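Local structure of OmpA family protein (Klebsiella pneumoniae subsp. pneumoniae, 7RJJ) at residues L63-K66 and R67-V71; S70-D73 and W74-T78. The protein probably binds peptidoglycan and so ties the outer membrane to the cell wall; this piece is its OmpA-like peptidoglycan-binding domain, here with D-alanine bound. All coordinates share one frame; numbering follows the deposited sequence.

Contact 1: L63-K66 and R67-V71; sequences LSLK and RAESV. With DAL (D-alanine), chain C.
Leu63 and Arg67 sit one turn apart on helix 57-77 and together form part of the D-alanine pocket. The helix is the crossover of a beta-alpha-beta unit between strands 43-49 and 86-90 of the OmpA-like domain.

The polar grip on the ligand comes from Arg67. Its guanidinium meets the D-alanine carboxylate end-on, through both terminal nitrogens. Arg67 NH2 binds DAL O at 2.8 Å, and Arg67 NH1 binds DAL OXT at 3.0 Å. Each N-H therefore takes one carboxylate oxygen, and the two charges should reinforce the bonds. The side chain runs extended from CG to NE (chi2 172°, chi3 169°), which carries the guanidinium back past Leu63 to the ligand. Further bonds fix its rotation: NH2 also binds the carbonyl of Lys19, and NH1 that of His50. Asp52, Val54, Gly18 and Asn60 hold the D-alanine as well.

The apolar part comes from Leu63. Its CD2 lies over one face of the Arg67 guanidinium, toward the rim, 3.7 Å from Arg67 NH2. The same methyl reaches the ligand, 3.5 Å from DAL O. CG of Leu63 stands anti to its own backbone N (chi1 175°), and this sends the branched end toward the arginine.

The backbone forms regular helical bonds. Arg67 N donates to Leu63 O, Ala68 N to Ser64 O, and Glu69 N to Leu65 O. The polar ends of the two serines have partners nearby, Gln61 O for Ser64 OG and Trp20 O for Ser70 OG. Lys66 makes a cation-pi contact with Trp20. Ala68 packs on Val47 and Val88. One residue on from the Glu69 bond, Ser70 N donates to Lys66 O at 2.9 Å.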
ATOM      1  N   LEU A  63      -4.373   1.129 -11.585  1.00 20.26           N
ATOM      2  CA  LEU A  63      -3.592   2.130 -10.813  1.00 19.21           C
ATOM      3  C   LEU A  63      -3.394   1.654  -9.370  1.00 17.22           C
ATOM      4  O   LEU A  63      -2.253   1.752  -8.882  1.00 17.51           O
ATOM      5  CB  LEU A  63      -4.333   3.468 -10.834  1.00 19.12           C
ATOM      6  CG  LEU A  63      -3.715   4.570  -9.978  1.00 18.82           C
ATOM      7  CD1 LEU A  63      -2.251   4.766 -10.325  1.00 20.67           C
ATOM      8  CD2 LEU A  63      -4.485   5.874 -10.123  1.00 19.23           C
ATOM      9  N   SER A  64      -4.464   1.176  -8.725  1.00 19.01           N
ATOM     10  CA  SER A  64      -4.367   0.706  -7.319  1.00 17.08           C
ATOM     11  C   SER A  64      -3.328  -0.414  -7.219  1.00 15.98           C
ATOM     12  O   SER A  64      -2.574  -0.459  -6.235  1.00 14.50           O
ATOM     13  CB  SER A  64      -5.716   0.268  -6.792  1.00 16.96           C
ATOM     14  OG  SER A  64      -6.140  -0.975  -7.353  1.00 17.25           O
ATOM     15  N   LEU A  65      -3.275  -1.271  -8.230  1.00 16.85           N
ATOM     16  CA  LEU A  65      -2.328  -2.410  -8.195  1.00 16.35           C
ATOM     17  C   LEU A  65      -0.905  -1.888  -8.431  1.00 16.15           C
ATOM     18  O   LEU A  65       0.015  -2.379  -7.749  1.00 14.75           O
ATOM     19  CB  LEU A  65      -2.775  -3.422  -9.252  1.00 18.14           C
ATOM     20  CG  LEU A  65      -2.220  -4.829  -9.115  1.00 18.40           C
ATOM     21  CD1 LEU A  65      -2.601  -5.451  -7.767  1.00 17.33           C
ATOM     22  CD2 LEU A  65      -2.726  -5.672 -10.267  1.00 20.36           C
ATOM     23  N   LYS A  66      -0.732  -0.901  -9.321  1.00 17.38           N
ATOM     24  CA  LYS A  66       0.635  -0.356  -9.560  1.00 17.98           C
ATOM     25  C   LYS A  66       1.148   0.319  -8.280  1.00 16.53           C
ATOM     26  O   LYS A  66       2.363   0.271  -8.025  1.00 16.52           O
ATOM     27  CB  LYS A  66       0.672   0.604 -10.753  1.00 20.52           C
ATOM     28  CG  LYS A  66       0.462  -0.049 -12.115  1.00 22.50           C
ATOM     29  CD  LYS A  66       0.812   0.845 -13.285  1.00 25.32           C
ATOM     30  CE  LYS A  66       0.743   0.127 -14.613  1.00 27.59           C
ATOM     31  NZ  LYS A  66       1.111   1.013 -15.746  1.00 30.79           N
ATOM     32  N   ARG A  67       0.245   0.881  -7.477  1.00 15.59           N
ATOM     33  CA  ARG A  67       0.658   1.566  -6.227  1.00 14.71           C
ATOM     34  C   ARG A  67       1.147   0.518  -5.231  1.00 13.32           C
ATOM     35  O   ARG A  67       2.140   0.783  -4.545  1.00 13.06           O
ATOM     36  CB  ARG A  67      -0.501   2.385  -5.660  1.00 14.57           C
ATOM     37  CG  ARG A  67      -0.759   3.657  -6.460  1.00 16.20           C
ATOM     38  CD  ARG A  67      -2.016   4.403  -6.070  1.00 16.50           C
ATOM     39  NE  ARG A  67      -1.966   5.699  -6.743  1.00 18.41           N
ATOM     40  CZ  ARG A  67      -2.968   6.567  -6.855  1.00 19.59           C
ATOM     41  NH1 ARG A  67      -4.166   6.299  -6.348  1.00 19.00           N
ATOM     42  NH2 ARG A  67      -2.747   7.710  -7.484  1.00 21.53           N
ATOM     43  N   ALA A  68       0.433  -0.602  -5.148  1.00 12.55           N
ATOM     44  CA  ALA A  68       0.849  -1.692  -4.239  1.00 11.82           C
ATOM     45  C   ALA A  68       2.206  -2.214  -4.722  1.00 12.28           C
ATOM     46  O   ALA A  68       3.080  -2.409  -3.889  1.00 12.03           O
ATOM     47  CB  ALA A  68      -0.198  -2.776  -4.221  1.00 11.39           C
ATOM     48  N   GLU A  69       2.404  -2.290  -6.036  1.00 13.69           N
ATOM     49  CA  GLU A  69       3.705  -2.781  -6.575  1.00 14.94           C
ATOM     50  C   GLU A  69       4.836  -1.786  -6.256  1.00 15.43           C
ATOM     51  O   GLU A  69       5.950  -2.260  -5.994  1.00 15.59           O
ATOM     52  CB  GLU A  69       3.598  -3.051  -8.071  1.00 16.73           C
ATOM     53  CG  GLU A  69       2.702  -4.233  -8.387  1.00 17.17           C
ATOM     54  CD  GLU A  69       2.409  -4.420  -9.865  1.00 19.62           C
ATOM     55  OE1 GLU A  69       2.740  -3.515 -10.655  1.00 21.96           O
ATOM     56  OE2 GLU A  69       1.832  -5.461 -10.220  1.00 21.29           O
ATOM     57  N   SER A  70       4.574  -0.475  -6.307  1.00 16.20           N
ATOM     58  CA  SER A  70       5.626   0.537  -5.985  1.00 17.26           C
ATOM     59  C   SER A  70       6.093   0.357  -4.533  1.00 16.30           C
ATOM     60  O   SER A  70       7.309   0.430  -4.289  1.00 17.08           O
ATOM     61  CB  SER A  70       5.157   1.951  -6.224  1.00 18.34           C
ATOM     62  OG  SER A  70       4.961   2.210  -7.608  1.00 20.25           O
ATOM     63  N   VAL A  71       5.149   0.176  -3.604  1.00 15.17           N
ATOM     64  CA  VAL A  71       5.468  -0.032  -2.160  1.00 14.52           C
ATOM     65  C   VAL A  71       6.172  -1.382  -2.001  1.00 14.58           C
ATOM     66  O   VAL A  71       7.210  -1.410  -1.326  1.00 14.75           O
ATOM     67  CB  VAL A  71       4.206   0.104  -1.288  1.00 13.56           C
ATOM     68  CG1 VAL A  71       4.443  -0.315   0.149  1.00 13.28           C
ATOM     69  CG2 VAL A  71       3.660   1.521  -1.333  1.00 14.25           C
TER
HETATM   70  N   DAL C 601      -8.462   8.215  -9.283  1.00 24.99           N
HETATM   71  CA  DAL C 601      -7.244   9.071  -9.416  1.00 25.85           C
HETATM   72  CB  DAL C 601      -6.757   9.052 -10.842  1.00 29.05           C
HETATM   73  C   DAL C 601      -6.162   8.596  -8.438  1.00 25.73           C
HETATM   74  O   DAL C 601      -4.992   8.951  -8.573  1.00 23.42           O
HETATM   75  OXT DAL C 601      -6.425   7.869  -7.476  1.00 22.22           O

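Contact 2: S70-D73 and W74-T78; sequences SVRD and WMRDT
Asp73 OD1 lies 3.3 Å from Arg76 NH2, a salt bridge of charges alone. The oxygen stands off the flat of the guanidinium, where none of its N-H bonds is aimed. The Arg76 guanidinium instead turns one face toward Asp73 CA.

Asp73 OD1 also has a firmer partner in Arg72. Arg72 NE (3.2 Å) and Arg72 NH2 (3.1 Å) both donate to this single oxygen, which lies in the guanidinium plane. Arg76 repeats the side-on grip on Asp77, but shares it between two oxygens: Arg76 NE takes Asp77 OD1 at 2.8 Å and Arg76 NH2 takes Asp77 OD2. Both arginines bend at chi3 (66° in each), which brings each guanidinium round to the aspartate that follows it.

These four residues form a salt-bridge network near the C-terminal end of helix 57-77, the crossover helix of the beta-alpha-beta unit. The two arginines lie side by side, with Arg72 NE 4.1 Å from Arg76 NH1. The aspartates probably offset this closeness of like charges, as does Asp83, which forms a further salt bridge with Arg76 NH1.

Away from the charges, selenomethionine Met75 bends at chi2 (-68°) and lies alongside Val71. Its CE is 4.2 Å from Val71 CG1. Met75 also packs on Leu34 and Ile37 of helix 27-38. The ring of Trp74 has Thr78 CB over its centre, 3.7 Å above the plane.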
ATOM      1  N   SER A  70       4.574  -0.475  -6.307  1.00 16.20           N
ATOM      2  CA  SER A  70       5.626   0.537  -5.985  1.00 17.26           C
ATOM      3  C   SER A  70       6.093   0.357  -4.533  1.00 16.30           C
ATOM      4  O   SER A  70       7.309   0.430  -4.289  1.00 17.08           O
ATOM      5  CB  SER A  70       5.157   1.951  -6.224  1.00 18.34           C
ATOM      6  OG  SER A  70       4.961   2.210  -7.608  1.00 20.25           O
ATOM      7  N   VAL A  71       5.149   0.176  -3.604  1.00 15.17           N
ATOM      8  CA  VAL A  71       5.468  -0.032  -2.160  1.00 14.52           C
ATOM      9  C   VAL A  71       6.172  -1.382  -2.001  1.00 14.58           C
ATOM     10  O   VAL A  71       7.210  -1.410  -1.326  1.00 14.75           O
ATOM     11  CB  VAL A  71       4.206   0.104  -1.288  1.00 13.56           C
ATOM     12  CG1 VAL A  71       4.443  -0.315   0.149  1.00 13.28           C
ATOM     13  CG2 VAL A  71       3.660   1.521  -1.333  1.00 14.25           C
ATOM     14  N   ARG A  72       5.668  -2.438  -2.644  1.00 14.47           N
ATOM     15  CA  ARG A  72       6.355  -3.755  -2.566  1.00 15.50           C
ATOM     16  C   ARG A  72       7.805  -3.568  -3.020  1.00 16.40           C
ATOM     17  O   ARG A  72       8.726  -3.943  -2.261  1.00 16.74           O
ATOM     18  CB  ARG A  72       5.677  -4.807  -3.455  1.00 15.94           C
ATOM     19  CG  ARG A  72       6.447  -6.114  -3.580  1.00 17.55           C
ATOM     20  CD  ARG A  72       5.980  -6.929  -4.765  1.00 19.52           C
ATOM     21  NE  ARG A  72       6.298  -6.229  -6.003  1.00 21.57           N
ATOM     22  CZ  ARG A  72       5.711  -6.435  -7.170  1.00 22.10           C
ATOM     23  NH1 ARG A  72       4.733  -7.315  -7.284  1.00 23.09           N
ATOM     24  NH2 ARG A  72       6.072  -5.714  -8.217  1.00 23.96           N
ATOM     25  N   ASP A  73       7.992  -2.941  -4.180  1.00 17.24           N
ATOM     26  CA  ASP A  73       9.346  -2.741  -4.768  1.00 19.03           C
ATOM     27  C   ASP A  73      10.245  -1.968  -3.793  1.00 18.97           C
ATOM     28  O   ASP A  73      11.431  -2.330  -3.669  1.00 19.34           O
ATOM     29  CB  ASP A  73       9.286  -1.993  -6.104  1.00 21.04           C
ATOM     30  CG  ASP A  73       8.660  -2.752  -7.260  1.00 22.32           C
ATOM     31  OD1 ASP A  73       8.248  -3.913  -7.063  1.00 21.61           O
ATOM     32  OD2 ASP A  73       8.599  -2.158  -8.365  1.00 25.32           O
ATOM     33  N   TRP A  74       9.702  -0.950  -3.123  1.00 18.21           N
ATOM     34  CA  TRP A  74      10.536  -0.174  -2.169  1.00 18.91           C
ATOM     35  C   TRP A  74      10.954  -1.072  -1.003  1.00 18.73           C
ATOM     36  O   TRP A  74      12.130  -1.128  -0.642  1.00 19.69           O
ATOM     37  CB  TRP A  74       9.789   1.069  -1.680  1.00 18.62           C
ATOM     38  CG  TRP A  74      10.636   2.010  -0.881  1.00 19.89           C
ATOM     39  CD1 TRP A  74      11.289   3.117  -1.344  1.00 21.68           C
ATOM     40  CD2 TRP A  74      10.926   1.931   0.527  1.00 19.87           C
ATOM     41  NE1 TRP A  74      11.941   3.745  -0.320  1.00 22.75           N
ATOM     42  CE2 TRP A  74      11.757   3.030   0.836  1.00 21.85           C
ATOM     43  CE3 TRP A  74      10.575   1.046   1.551  1.00 18.86           C
ATOM     44  CZ2 TRP A  74      12.229   3.264   2.128  1.00 22.83           C
ATOM     45  CZ3 TRP A  74      11.039   1.280   2.828  1.00 19.80           C
ATOM     46  CH2 TRP A  74      11.859   2.373   3.109  1.00 21.84           C
HETATM   47  N   MSE A  75       9.988  -1.794  -0.432  1.00 17.44           N
HETATM   48  CA  MSE A  75      10.265  -2.646   0.716  1.00 18.14           C
HETATM   49  C   MSE A  75      11.295  -3.716   0.357  1.00 18.76           C
HETATM   50  O   MSE A  75      12.181  -4.022   1.147  1.00 19.18           O
HETATM   51  CB  MSE A  75       8.983  -3.316   1.210  1.00 17.19           C
HETATM   52  CG  MSE A  75       7.931  -2.361   1.699  1.00 17.45           C
HETATM   53 SE   MSE A  75       8.445  -1.455   3.352  1.00 20.97          SE
HETATM   54  CE  MSE A  75       7.072  -0.067   3.387  1.00 19.16           C
ATOM     55  N   ARG A  76      11.204  -4.245  -0.854  1.00 19.00           N
ATOM     56  CA  ARG A  76      12.123  -5.335  -1.271  1.00 20.95           C
ATOM     57  C   ARG A  76      13.503  -4.769  -1.598  1.00 22.88           C
ATOM     58  O   ARG A  76      14.476  -5.291  -1.079  1.00 24.56           O
ATOM     59  CB  ARG A  76      11.548  -6.047  -2.500  1.00 21.26           C
ATOM     60  CG  ARG A  76      12.446  -7.081  -3.152  1.00 23.45           C
ATOM     61  CD  ARG A  76      11.917  -7.386  -4.534  1.00 24.53           C
ATOM     62  NE  ARG A  76      12.002  -6.249  -5.431  1.00 26.28           N
ATOM     63  CZ  ARG A  76      11.223  -6.042  -6.484  1.00 27.27           C
ATOM     64  NH1 ARG A  76      10.263  -6.900  -6.787  1.00 27.74           N
ATOM     65  NH2 ARG A  76      11.405  -4.969  -7.230  1.00 28.57           N
ATOM     66  N   ASP A  77      13.552  -3.719  -2.397  1.00 23.18           N
ATOM     67  CA  ASP A  77      14.847  -3.184  -2.900  1.00 25.59           C
ATOM     68  C   ASP A  77      15.508  -2.253  -1.872  1.00 26.23           C
ATOM     69  O   ASP A  77      16.730  -2.383  -1.673  1.00 27.99           O
ATOM     70  CB  ASP A  77      14.642  -2.515  -4.264  1.00 26.91           C
ATOM     71  CG  ASP A  77      14.166  -3.479  -5.348  1.00 27.40           C
ATOM     72  OD1 ASP A  77      14.332  -4.704  -5.164  1.00 27.27           O
ATOM     73  OD2 ASP A  77      13.623  -2.999  -6.363  1.00 28.70           O
ATOM     74  N   THR A  78      14.749  -1.342  -1.268  1.00 24.98           N
ATOM     75  CA  THR A  78      15.320  -0.408  -0.261  1.00 26.39           C
ATOM     76  C   THR A  78      15.289  -1.040   1.139  1.00 25.95           C
ATOM     77  O   THR A  78      16.214  -0.748   1.920  1.00 27.60           O
ATOM     78  CB  THR A  78      14.584   0.935  -0.306  1.00 26.25           C
ATOM     79  OG1 THR A  78      14.740   1.434  -1.631  1.00 27.49           O
ATOM     80  CG2 THR A  78      15.112   1.946   0.687  1.00 27.88           C
TER

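In the fold
Contacts 1 and 2 follow one another along helix 57-77, with centres 10 Å apart. They overlap at Ser70 and Val71, where contact 1 ends and contact 2 begins. The helix is the crossover between the parallel strands 43-49 and 86-90 of the mixed sheet. Contact 1 lies nearer the centre of the chain and carries two residues of the D-alanine pocket. Contact 2 continues toward the helix end, where Trp74 and Met75 pack on helix 27-38 and a separate set of charged side chains forms a network. One helix thus connects the ligand site with a region more remote from it; the nearest atoms of the Ser70 side chain and the D-alanine are already about 12 Å apart.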